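Local coordinates for o-succinylbenzoate synthase (PDB 2OZT), which catalyses the dehydration of 2-succinyl-6-hydroxy-2,4-cyclohexadiene-1-carboxylate to 2-succinylbenzoate, a metal-dependent step on the way to phylloquinone, at residues Y10-L18 / G299-P307; Y103-C111 / F284-A295. All blocks are in the same frame, centred on the assembly; numbering follows the deposited sequence. Where two conformers were deposited one is given.

Contact 1: Y10-L18 / G299-P307; sequences YEEPLQEPL and GVDRWRSAP
Arg-304, its chain extended with CG anti to the backbone N (chi1 -176°), brings its guanidinium between Tyr-10 and Glu-12. NH1 gives a nearly straight bond, lying in the guanidinium plane, to Tyr-10 OH at 3.0 Å; that hydroxyl is also bonded to Glu-46. NH2 forms a salt bridge with Glu-12 OE1, although the hydrogen bond in it is bent and weak, and a water joins Glu-12 OE2 to Arg-304 NE and Ser-305 O. Gln-15 N donates to Trp-303 O at 2.8 Å. The indole beside it is the tightly packed part, covered on both faces: Leu-18 CD1 makes a CH-pi contact 3.9 Å from the five-membered ring centroid, and Arg-302 CB lies over the other face. The solvent side is looser and polar: there Arg-302 grips Glu-16 side-on, NE to OE2 at 3.0 Å and NH2 to OE1 at 3.1 Å, both oxygens being met from above the carboxylate plane. A leucine in place of Glu-16 would probably leave the Arg-302 guanidinium without its mate and freer to swing into solvent. The contact ties the loop between helices 277-290 and 312-320 to strand 3-20 of the antiparallel sheet; the next strand in that sheet, 23-36, touches Arg-304 through Arg-28 and Tyr-32.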
loop_
_atom_site.group_PDB
_atom_site.type_symbol
_atom_site.label_atom_id
_atom_site.label_comp_id
_atom_site.label_asym_id
_atom_site.label_seq_id
_atom_site.Cartn_x
_atom_site.Cartn_y
_atom_site.Cartn_z
ATOM N N TYR A 10 -2.336 -18.734 6.320
ATOM C CA TYR A 10 -2.626 -18.071 7.598
ATOM C C TYR A 10 -3.953 -17.367 7.514
ATOM O O TYR A 10 -4.359 -17.013 6.445
ATOM C CB TYR A 10 -1.502 -17.101 7.987
ATOM C CG TYR A 10 -1.429 -15.769 7.246
ATOM C CD1 TYR A 10 -2.293 -14.724 7.564
ATOM C CD2 TYR A 10 -0.475 -15.558 6.256
ATOM C CE1 TYR A 10 -2.199 -13.497 6.939
ATOM C CE2 TYR A 10 -0.359 -14.310 5.615
ATOM C CZ TYR A 10 -1.230 -13.286 5.959
ATOM O OH TYR A 10 -1.115 -12.051 5.340
ATOM N N GLU A 11 -4.650 -17.237 8.649
ATOM C CA GLU A 11 -5.891 -16.437 8.712
ATOM C C GLU A 11 -5.863 -15.762 10.076
ATOM O O GLU A 11 -6.146 -16.411 11.092
ATOM C CB GLU A 11 -7.143 -17.318 8.518
ATOM C CG GLU A 11 -8.513 -16.598 8.676
ATOM C CD GLU A 11 -9.614 -17.164 7.757
ATOM O OE1 GLU A 11 -10.266 -18.199 8.064
ATOM O OE2 GLU A 11 -9.856 -16.547 6.707
ATOM N N GLU A 12 -5.512 -14.471 10.094
ATOM C CA GLU A 12 -5.194 -13.719 11.306
ATOM C C GLU A 12 -6.271 -12.667 11.626
ATOM O O GLU A 12 -6.548 -11.782 10.830
ATOM C CB GLU A 12 -3.818 -13.055 11.138
ATOM C CG GLU A 12 -3.295 -12.353 12.360
ATOM C CD GLU A 12 -1.989 -11.641 12.118
ATOM O OE1 GLU A 12 -1.141 -12.163 11.331
ATOM O OE2 GLU A 12 -1.810 -10.561 12.734
ATOM N N PRO A 13 -6.918 -12.777 12.797
ATOM C CA PRO A 13 -7.869 -11.731 13.140
ATOM C C PRO A 13 -7.239 -10.328 13.181
ATOM O O PRO A 13 -6.092 -10.152 13.619
ATOM C CB PRO A 13 -8.332 -12.151 14.552
ATOM C CG PRO A 13 -8.169 -13.675 14.527
ATOM C CD PRO A 13 -6.874 -13.853 13.811
ATOM N N LEU A 14 -8.000 -9.327 12.753
ATOM C CA LEU A 14 -7.518 -7.949 12.839
ATOM C C LEU A 14 -7.522 -7.569 14.314
ATOM O O LEU A 14 -8.258 -8.186 15.111
ATOM C CB LEU A 14 -8.392 -7.009 12.011
ATOM C CG LEU A 14 -8.378 -7.218 10.478
ATOM C CD1 LEU A 14 -9.239 -6.202 9.759
ATOM C CD2 LEU A 14 -6.916 -7.111 9.945
ATOM N N GLN A 15 -6.711 -6.574 14.694
ATOM C CA GLN A 15 -6.672 -6.135 16.093
ATOM C C GLN A 15 -7.999 -5.468 16.484
ATOM O O GLN A 15 -8.427 -5.539 17.640
ATOM C CB GLN A 15 -5.496 -5.188 16.339
ATOM C CG GLN A 15 -5.464 -4.651 17.765
ATOM C CD GLN A 15 -4.159 -3.969 18.136
ATOM O OE1 GLN A 15 -3.427 -4.455 19.004
ATOM N NE2 GLN A 15 -3.858 -2.846 17.483
ATOM N N GLU A 16 -8.615 -4.805 15.528
ATOM C CA GLU A 16 -9.991 -4.380 15.651
ATOM C C GLU A 16 -10.580 -4.338 14.258
ATOM O O GLU A 16 -9.841 -4.259 13.269
ATOM C CB GLU A 16 -10.113 -3.036 16.408
ATOM C CG GLU A 16 -9.437 -1.843 15.730
ATOM C CD GLU A 16 -9.501 -0.584 16.590
ATOM O OE1 GLU A 16 -10.623 -0.105 16.799
ATOM O OE2 GLU A 16 -8.451 -0.068 17.014
ATOM N N PRO A 17 -11.917 -4.434 14.159
ATOM C CA PRO A 17 -12.549 -4.524 12.849
ATOM C C PRO A 17 -12.331 -3.263 12.033
ATOM O O PRO A 17 -12.220 -2.172 12.606
ATOM C CB PRO A 17 -14.046 -4.680 13.176
ATOM C CG PRO A 17 -14.191 -4.216 14.594
ATOM C CD PRO A 17 -12.887 -4.502 15.267
ATOM N N LEU A 18 -12.273 -3.420 10.714
ATOM C CA LEU A 18 -12.141 -2.286 9.799
ATOM C C LEU A 18 -13.393 -2.089 8.952
ATOM O O LEU A 18 -13.735 -2.930 8.125
ATOM C CB LEU A 18 -10.931 -2.454 8.873
ATOM C CG LEU A 18 -10.734 -1.444 7.735
ATOM C CD1 LEU A 18 -10.376 -0.050 8.251
ATOM C CD2 LEU A 18 -9.660 -1.945 6.780
ATOM N N GLY A 299 0.641 3.360 8.561
ATOM C CA GLY A 299 0.082 3.749 9.891
ATOM C C GLY A 299 -1.158 2.956 10.224
ATOM O O GLY A 299 -2.180 3.528 10.601
ATOM N N VAL A 300 -1.056 1.629 10.092
ATOM C CA VAL A 300 -2.228 0.760 10.074
ATOM C C VAL A 300 -2.260 -0.191 11.278
ATOM O O VAL A 300 -2.991 -1.168 11.251
ATOM C CB VAL A 300 -2.284 -0.087 8.766
ATOM C CG1 VAL A 300 -2.444 0.830 7.516
ATOM C CG2 VAL A 300 -1.018 -0.978 8.641
ATOM N N ASP A 301 -1.467 0.101 12.306
ATOM C CA ASP A 301 -1.390 -0.758 13.505
ATOM C C ASP A 301 -2.688 -1.003 14.217
ATOM O O ASP A 301 -2.809 -2.015 14.894
ATOM C CB ASP A 301 -0.422 -0.186 14.533
ATOM C CG ASP A 301 1.011 -0.379 14.141
ATOM O OD1 ASP A 301 1.286 -1.079 13.156
ATOM O OD2 ASP A 301 1.869 0.185 14.834
ATOM N N ARG A 302 -3.649 -0.098 14.100
ATOM C CA ARG A 302 -4.948 -0.350 14.735
ATOM C C ARG A 302 -5.575 -1.629 14.247
ATOM O O ARG A 302 -6.239 -2.333 15.034
ATOM C CB ARG A 302 -5.920 0.793 14.494
ATOM C CG ARG A 302 -5.701 1.919 15.453
ATOM C CD ARG A 302 -6.732 3.005 15.281
ATOM N NE ARG A 302 -8.071 2.522 15.588
ATOM C CZ ARG A 302 -9.174 3.227 15.368
ATOM N NH1 ARG A 302 -9.084 4.440 14.823
ATOM N NH2 ARG A 302 -10.359 2.722 15.683
ATOM N N TRP A 303 -5.424 -1.910 12.947
ATOM C CA TRP A 303 -6.068 -3.065 12.319
ATOM C C TRP A 303 -5.127 -4.221 12.227
ATOM O O TRP A 303 -5.497 -5.348 12.539
ATOM C CB TRP A 303 -6.677 -2.719 10.947
ATOM C CG TRP A 303 -7.581 -1.591 11.156
ATOM C CD1 TRP A 303 -8.856 -1.638 11.671
ATOM C CD2 TRP A 303 -7.248 -0.217 11.038
ATOM N NE1 TRP A 303 -9.346 -0.364 11.833
ATOM C CE2 TRP A 303 -8.378 0.529 11.445
ATOM C CE3 TRP A 303 -6.103 0.467 10.607
ATOM C CZ2 TRP A 303 -8.400 1.928 11.417
ATOM C CZ3 TRP A 303 -6.129 1.859 10.590
ATOM C CH2 TRP A 303 -7.270 2.570 11.002
ATOM N N ARG A 304 -3.901 -3.974 11.794
ATOM C CA ARG A 304 -2.950 -5.085 11.763
ATOM C C ARG A 304 -1.560 -4.645 12.117
ATOM O O ARG A 304 -0.853 -4.032 11.328
ATOM C CB ARG A 304 -2.950 -5.815 10.425
ATOM C CG ARG A 304 -2.024 -7.019 10.452
ATOM C CD ARG A 304 -2.186 -7.872 9.208
ATOM N NE ARG A 304 -1.428 -9.122 9.350
ATOM C CZ ARG A 304 -1.363 -10.069 8.416
ATOM N NH1 ARG A 304 -1.863 -9.889 7.209
ATOM N NH2 ARG A 304 -0.641 -11.165 8.641
ATOM N N SER A 305 -1.182 -5.001 13.329
ATOM C CA SER A 305 0.119 -4.725 13.828
ATOM C C SER A 305 1.055 -5.806 13.301
ATOM O O SER A 305 0.748 -7.001 13.356
ATOM C CB SER A 305 0.047 -4.714 15.366
ATOM O OG SER A 305 1.336 -4.740 15.918
ATOM N N ALA A 306 2.193 -5.377 12.784
ATOM C CA ALA A 306 3.154 -6.320 12.208
ATOM C C ALA A 306 4.554 -5.762 12.383
ATOM O O ALA A 306 5.154 -5.190 11.461
ATOM C CB ALA A 306 2.821 -6.571 10.736
ATOM N N PRO A 307 5.079 -5.864 13.602
ATOM C CA PRO A 307 6.416 -5.340 13.863
ATOM C C PRO A 307 7.470 -5.980 12.955
ATOM O O PRO A 307 7.423 -7.191 12.681
ATOM C CB PRO A 307 6.644 -5.711 15.339
ATOM C CG PRO A 307 5.207 -5.746 15.904
ATOM C CD PRO A 307 4.446 -6.425 14.815
HETATM O O HOH W 1 0.225 -9.240 11.769
#

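Contact 2: Y103-C111 / F284-A295; sequences YRVRPWPIC and FHLLETWQPCHA. With PO4 (phosphate ion), chain B.
The indole of Trp-108 is covered on both faces: Arg-106 CG lies over one, and the Pro-292 ring over the other, where CD makes a CH-pi contact 3.6 Å from the six-membered ring centroid. Phe-284 CD2 and Gln-291 CD sit at its edge. At the far end the rings of Tyr-103 and His-285 form a face-to-face stack, centroids 3.6 Å apart and planes only 7° from parallel. This lies in the TIM-barrel-like domain of the enolase superfamily, probably where the barrel closes: the segment leading into the first barrel strand, 112-114, runs along helix 277-290 and the chain that leaves it, and Pro-109 and Cys-111 make backbone hydrogen bonds with Leu-296.

Phe-284 offers its own edge to Arg-106 O, while Val-105 CG1 packs on its CB. Arg-106 turns back at chi3 (77°) to meet Glu-288 side-on: NE bonds OE2 at 2.9 Å on the syn side, NH2 bonds OE1 at 3.0 Å, and both oxygens lie close to the guanidinium plane. A water gathers four polar atoms, accepting from Arg-106 N and Trp-108 NE1 and donating to Phe-284 O and Glu-288 OE2. Past the helix, Gln-291 takes positive phi and its NE2 donates back to Glu-288 O.

Further on, Ala-295 CB packs against Cys-111 CB at 4.0 Å. A phosphate ion, probably from the crystallisation liquor, is held here with help from Arg-165 and Thr-134: Ala-295 N donates to its O1, and His-294 ND1 points almost straight at its O4, 2.9 Å away.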
loop_
_atom_site.group_PDB
_atom_site.type_symbol
_atom_site.label_atom_id
_atom_site.label_comp_id
_atom_site.label_asym_id
_atom_site.label_seq_id
_atom_site.Cartn_x
_atom_site.Cartn_y
_atom_site.Cartn_z
ATOM N N TYR A 103 17.289 -8.563 7.691
ATOM C CA TYR A 103 17.609 -7.418 6.841
ATOM C C TYR A 103 17.883 -6.170 7.635
ATOM O O TYR A 103 17.308 -5.974 8.697
ATOM C CB TYR A 103 16.401 -7.075 5.963
ATOM C CG TYR A 103 16.166 -7.984 4.794
ATOM C CD1 TYR A 103 14.869 -8.459 4.515
ATOM C CD2 TYR A 103 17.196 -8.333 3.928
ATOM C CE1 TYR A 103 14.636 -9.235 3.420
ATOM C CE2 TYR A 103 16.981 -9.110 2.841
ATOM C CZ TYR A 103 15.693 -9.573 2.573
ATOM O OH TYR A 103 15.525 -10.326 1.466
ATOM N N ARG A 104 18.726 -5.303 7.057
ATOM C CA ARG A 104 18.958 -3.963 7.576
ATOM C C ARG A 104 17.792 -3.095 7.135
ATOM O O ARG A 104 17.455 -3.059 5.957
ATOM C CB ARG A 104 20.273 -3.412 6.998
ATOM C CG ARG A 104 20.581 -1.956 7.351
ATOM C CD ARG A 104 20.798 -1.797 8.850
ATOM N NE ARG A 104 22.056 -2.391 9.306
ATOM C CZ ARG A 104 22.245 -2.912 10.517
ATOM N NH1 ARG A 104 21.251 -2.939 11.403
ATOM N NH2 ARG A 104 23.429 -3.421 10.839
ATOM N N VAL A 105 17.130 -2.474 8.095
ATOM C CA VAL A 105 15.996 -1.614 7.769
ATOM C C VAL A 105 16.096 -0.357 8.607
ATOM O O VAL A 105 16.947 -0.256 9.498
ATOM C CB VAL A 105 14.609 -2.319 7.975
ATOM C CG1 VAL A 105 14.472 -3.553 7.102
ATOM C CG2 VAL A 105 14.378 -2.670 9.399
ATOM N N ARG A 106 15.261 0.615 8.299
ATOM C CA ARG A 106 15.287 1.865 9.030
ATOM C C ARG A 106 13.879 2.410 9.229
ATOM O O ARG A 106 12.955 2.036 8.481
ATOM C CB ARG A 106 16.194 2.884 8.338
ATOM C CG ARG A 106 15.530 3.646 7.242
ATOM C CD ARG A 106 16.475 4.610 6.558
ATOM N NE ARG A 106 17.365 3.913 5.631
ATOM C CZ ARG A 106 18.283 4.547 4.909
ATOM N NH1 ARG A 106 18.406 5.879 5.034
ATOM N NH2 ARG A 106 19.047 3.878 4.073
ATOM N N PRO A 107 13.715 3.223 10.287
ATOM C CA PRO A 107 12.549 4.054 10.372
ATOM C C PRO A 107 12.512 4.972 9.163
ATOM O O PRO A 107 13.497 5.637 8.824
ATOM C CB PRO A 107 12.778 4.861 11.670
ATOM C CG PRO A 107 14.235 4.801 11.889
ATOM C CD PRO A 107 14.593 3.413 11.458
ATOM N N TRP A 108 11.388 4.912 8.473
ATOM C CA TRP A 108 10.965 5.964 7.567
ATOM C C TRP A 108 9.783 6.696 8.173
ATOM O O TRP A 108 9.040 6.096 8.978
ATOM C CB TRP A 108 10.523 5.297 6.270
ATOM C CG TRP A 108 11.637 4.554 5.587
ATOM C CD1 TRP A 108 11.859 3.202 5.602
ATOM C CD2 TRP A 108 12.699 5.127 4.794
ATOM N NE1 TRP A 108 12.972 2.900 4.866
ATOM C CE2 TRP A 108 13.515 4.052 4.364
ATOM C CE3 TRP A 108 13.046 6.419 4.424
ATOM C CZ2 TRP A 108 14.637 4.234 3.549
ATOM C CZ3 TRP A 108 14.199 6.596 3.598
ATOM C CH2 TRP A 108 14.977 5.498 3.200
ATOM N N PRO A 109 9.601 7.974 7.809
ATOM C CA PRO A 109 8.412 8.678 8.299
ATOM C C PRO A 109 7.152 7.930 7.885
ATOM O O PRO A 109 7.094 7.412 6.741
ATOM C CB PRO A 109 8.462 10.013 7.560
ATOM C CG PRO A 109 9.928 10.251 7.324
ATOM C CD PRO A 109 10.455 8.861 6.987
ATOM N N ILE A 110 6.158 7.930 8.776
ATOM C CA ILE A 110 4.905 7.202 8.568
ATOM C C ILE A 110 3.742 8.185 8.581
ATOM O O ILE A 110 3.713 9.086 9.413
ATOM C CB ILE A 110 4.659 6.186 9.710
ATOM C CG1 ILE A 110 5.825 5.199 9.840
ATOM C CG2 ILE A 110 3.318 5.430 9.515
ATOM C CD1 ILE A 110 6.016 4.327 8.587
ATOM N N CYS A 111 2.795 8.022 7.666
ATOM C CA CYS A 111 1.597 8.903 7.624
ATOM C C CYS A 111 0.609 8.482 8.682
ATOM O O CYS A 111 0.308 7.286 8.844
ATOM C CB CYS A 111 0.984 8.752 6.241
ATOM S SG CYS A 111 -0.486 9.726 5.999
ATOM N N PHE A 284 10.234 -2.958 3.660
ATOM C CA PHE A 284 11.246 -2.055 4.231
ATOM C C PHE A 284 12.659 -2.354 3.683
ATOM O O PHE A 284 13.441 -1.406 3.496
ATOM C CB PHE A 284 11.213 -2.033 5.758
ATOM C CG PHE A 284 10.155 -1.098 6.311
ATOM C CD1 PHE A 284 8.801 -1.325 6.061
ATOM C CD2 PHE A 284 10.527 -0.011 7.090
ATOM C CE1 PHE A 284 7.828 -0.446 6.574
ATOM C CE2 PHE A 284 9.592 0.837 7.612
ATOM C CZ PHE A 284 8.233 0.641 7.371
ATOM N N HIS A 285 13.002 -3.622 3.429
ATOM C CA HIS A 285 14.291 -3.906 2.795
ATOM C C HIS A 285 14.344 -3.260 1.408
ATOM O O HIS A 285 15.365 -2.683 1.010
ATOM C CB HIS A 285 14.440 -5.436 2.692
ATOM C CG HIS A 285 15.554 -5.897 1.791
ATOM N ND1 HIS A 285 16.881 -5.637 2.056
ATOM C CD2 HIS A 285 15.533 -6.586 0.625
ATOM C CE1 HIS A 285 17.631 -6.141 1.091
ATOM N NE2 HIS A 285 16.841 -6.732 0.215
ATOM N N LEU A 286 13.282 -3.436 0.620
ATOM C CA LEU A 286 13.264 -2.831 -0.705
ATOM C C LEU A 286 13.382 -1.284 -0.644
ATOM O O LEU A 286 13.977 -0.664 -1.519
ATOM C CB LEU A 286 11.962 -3.205 -1.429
ATOM C CG LEU A 286 11.922 -4.694 -1.858
ATOM C CD1 LEU A 286 10.497 -5.141 -2.132
ATOM C CD2 LEU A 286 12.781 -4.863 -3.115
ATOM N N LEU A 287 12.795 -0.676 0.387
ATOM C CA LEU A 287 12.909 0.766 0.551
ATOM C C LEU A 287 14.338 1.244 0.778
ATOM O O LEU A 287 14.623 2.424 0.592
ATOM C CB LEU A 287 12.008 1.228 1.697
ATOM C CG LEU A 287 10.465 1.028 1.472
ATOM C CD1 LEU A 287 9.657 1.475 2.667
ATOM C CD2 LEU A 287 10.005 1.756 0.212
ATOM N N GLU A 288 15.247 0.350 1.189
ATOM C CA GLU A 288 16.666 0.766 1.300
ATOM C C GLU A 288 17.219 1.080 -0.101
ATOM O O GLU A 288 18.142 1.890 -0.219
ATOM C CB GLU A 288 17.524 -0.318 1.940
ATOM C CG GLU A 288 17.252 -0.597 3.426
ATOM C CD GLU A 288 17.713 0.558 4.285
ATOM O OE1 GLU A 288 18.930 0.870 4.272
ATOM O OE2 GLU A 288 16.874 1.182 4.952
ATOM N N THR A 289 16.680 0.425 -1.120
ATOM C CA THR A 289 17.029 0.754 -2.513
ATOM C C THR A 289 16.212 1.948 -3.038
ATOM O O THR A 289 16.791 2.915 -3.533
ATOM C CB THR A 289 16.903 -0.466 -3.402
ATOM O OG1 THR A 289 17.899 -1.450 -3.000
ATOM C CG2 THR A 289 17.095 -0.084 -4.896
ATOM N N TRP A 290 14.876 1.894 -2.922
ATOM C CA TRP A 290 14.047 2.923 -3.517
ATOM C C TRP A 290 14.085 4.268 -2.789
ATOM O O TRP A 290 13.858 5.301 -3.427
ATOM C CB TRP A 290 12.588 2.435 -3.615
ATOM C CG TRP A 290 12.434 1.262 -4.571
ATOM C CD1 TRP A 290 13.090 1.072 -5.761
ATOM C CD2 TRP A 290 11.516 0.156 -4.435
ATOM N NE1 TRP A 290 12.636 -0.096 -6.367
ATOM C CE2 TRP A 290 11.663 -0.655 -5.572
ATOM C CE3 TRP A 290 10.550 -0.190 -3.481
ATOM C CZ2 TRP A 290 10.914 -1.825 -5.759
ATOM C CZ3 TRP A 290 9.775 -1.335 -3.688
ATOM C CH2 TRP A 290 9.995 -2.159 -4.810
ATOM N N GLN A 291 14.385 4.263 -1.492
ATOM C CA GLN A 291 14.575 5.496 -0.699
ATOM C C GLN A 291 13.422 6.487 -0.800
ATOM O O GLN A 291 13.516 7.530 -1.458
ATOM C CB GLN A 291 15.882 6.185 -1.089
ATOM C CG GLN A 291 17.063 5.253 -0.830
ATOM C CD GLN A 291 17.774 5.548 0.433
ATOM O OE1 GLN A 291 17.923 6.703 0.814
ATOM N NE2 GLN A 291 18.224 4.499 1.123
ATOM N N PRO A 292 12.313 6.142 -0.157
ATOM C CA PRO A 292 11.083 6.921 -0.336
ATOM C C PRO A 292 11.233 8.380 0.111
ATOM O O PRO A 292 11.973 8.683 1.050
ATOM C CB PRO A 292 10.056 6.169 0.550
ATOM C CG PRO A 292 10.899 5.406 1.542
ATOM C CD PRO A 292 12.154 5.035 0.781
ATOM N N CYS A 293 10.485 9.259 -0.548
ATOM C CA CYS A 293 10.518 10.682 -0.234
ATOM C C CYS A 293 9.200 11.234 0.269
ATOM O O CYS A 293 9.011 12.461 0.372
ATOM C CB CYS A 293 10.950 11.498 -1.464
ATOM S SG CYS A 293 9.866 11.341 -2.853
ATOM N N HIS A 294 8.260 10.339 0.556
ATOM C CA HIS A 294 6.983 10.720 1.178
ATOM C C HIS A 294 6.660 9.769 2.294
ATOM O O HIS A 294 7.059 8.580 2.250
ATOM C CB HIS A 294 5.859 10.674 0.146
ATOM C CG HIS A 294 6.098 11.594 -1.012
ATOM N ND1 HIS A 294 6.185 12.963 -0.859
ATOM C CD2 HIS A 294 6.285 11.341 -2.339
ATOM C CE1 HIS A 294 6.405 13.522 -2.044
ATOM N NE2 HIS A 294 6.490 12.566 -2.954
ATOM N N ALA A 295 5.936 10.263 3.297
ATOM C CA ALA A 295 5.556 9.455 4.458
ATOM C C ALA A 295 4.834 8.208 3.979
ATOM O O ALA A 295 3.974 8.270 3.093
ATOM C CB ALA A 295 4.587 10.264 5.353
HETATM P P PO4 B . 5.205 13.775 2.578
HETATM O O1 PO4 B . 5.675 12.972 3.751
HETATM O O2 PO4 B . 4.340 12.863 1.781
HETATM O O3 PO4 B . 4.371 14.940 3.113
HETATM O O4 PO4 B . 6.179 14.419 1.608
HETATM O O HOH W 2 18.267 -4.351 3.876
HETATM O O HOH W 3 14.341 0.437 5.308
HETATM O O HOH W 4 8.882 7.835 4.331
#

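Overall arrangement
Contact 1 joins the N-terminal domain to the loop between helices 277-290 and 312-320, whereas contact 2 lies within the barrel domain, probably where it closes, and its two segments both fall within the stretch of chain that contact 1 spans. Their centres are 21 Å apart, yet they touch where Gly-299 N packs 3.5 Å from Ile-110 CG2. Neither contact supplies a metal ligand, but each comes near the metal site. The Leu-18 side chain of contact 1 is about 7 Å from that of Lys-138, the predicted proton donor, and about 12 Å from the bound sodium ion; the Cys-111 side chain of contact 2 is about 8 Å from that of the magnesium ligand Glu-196 and about 11 Å from the sodium.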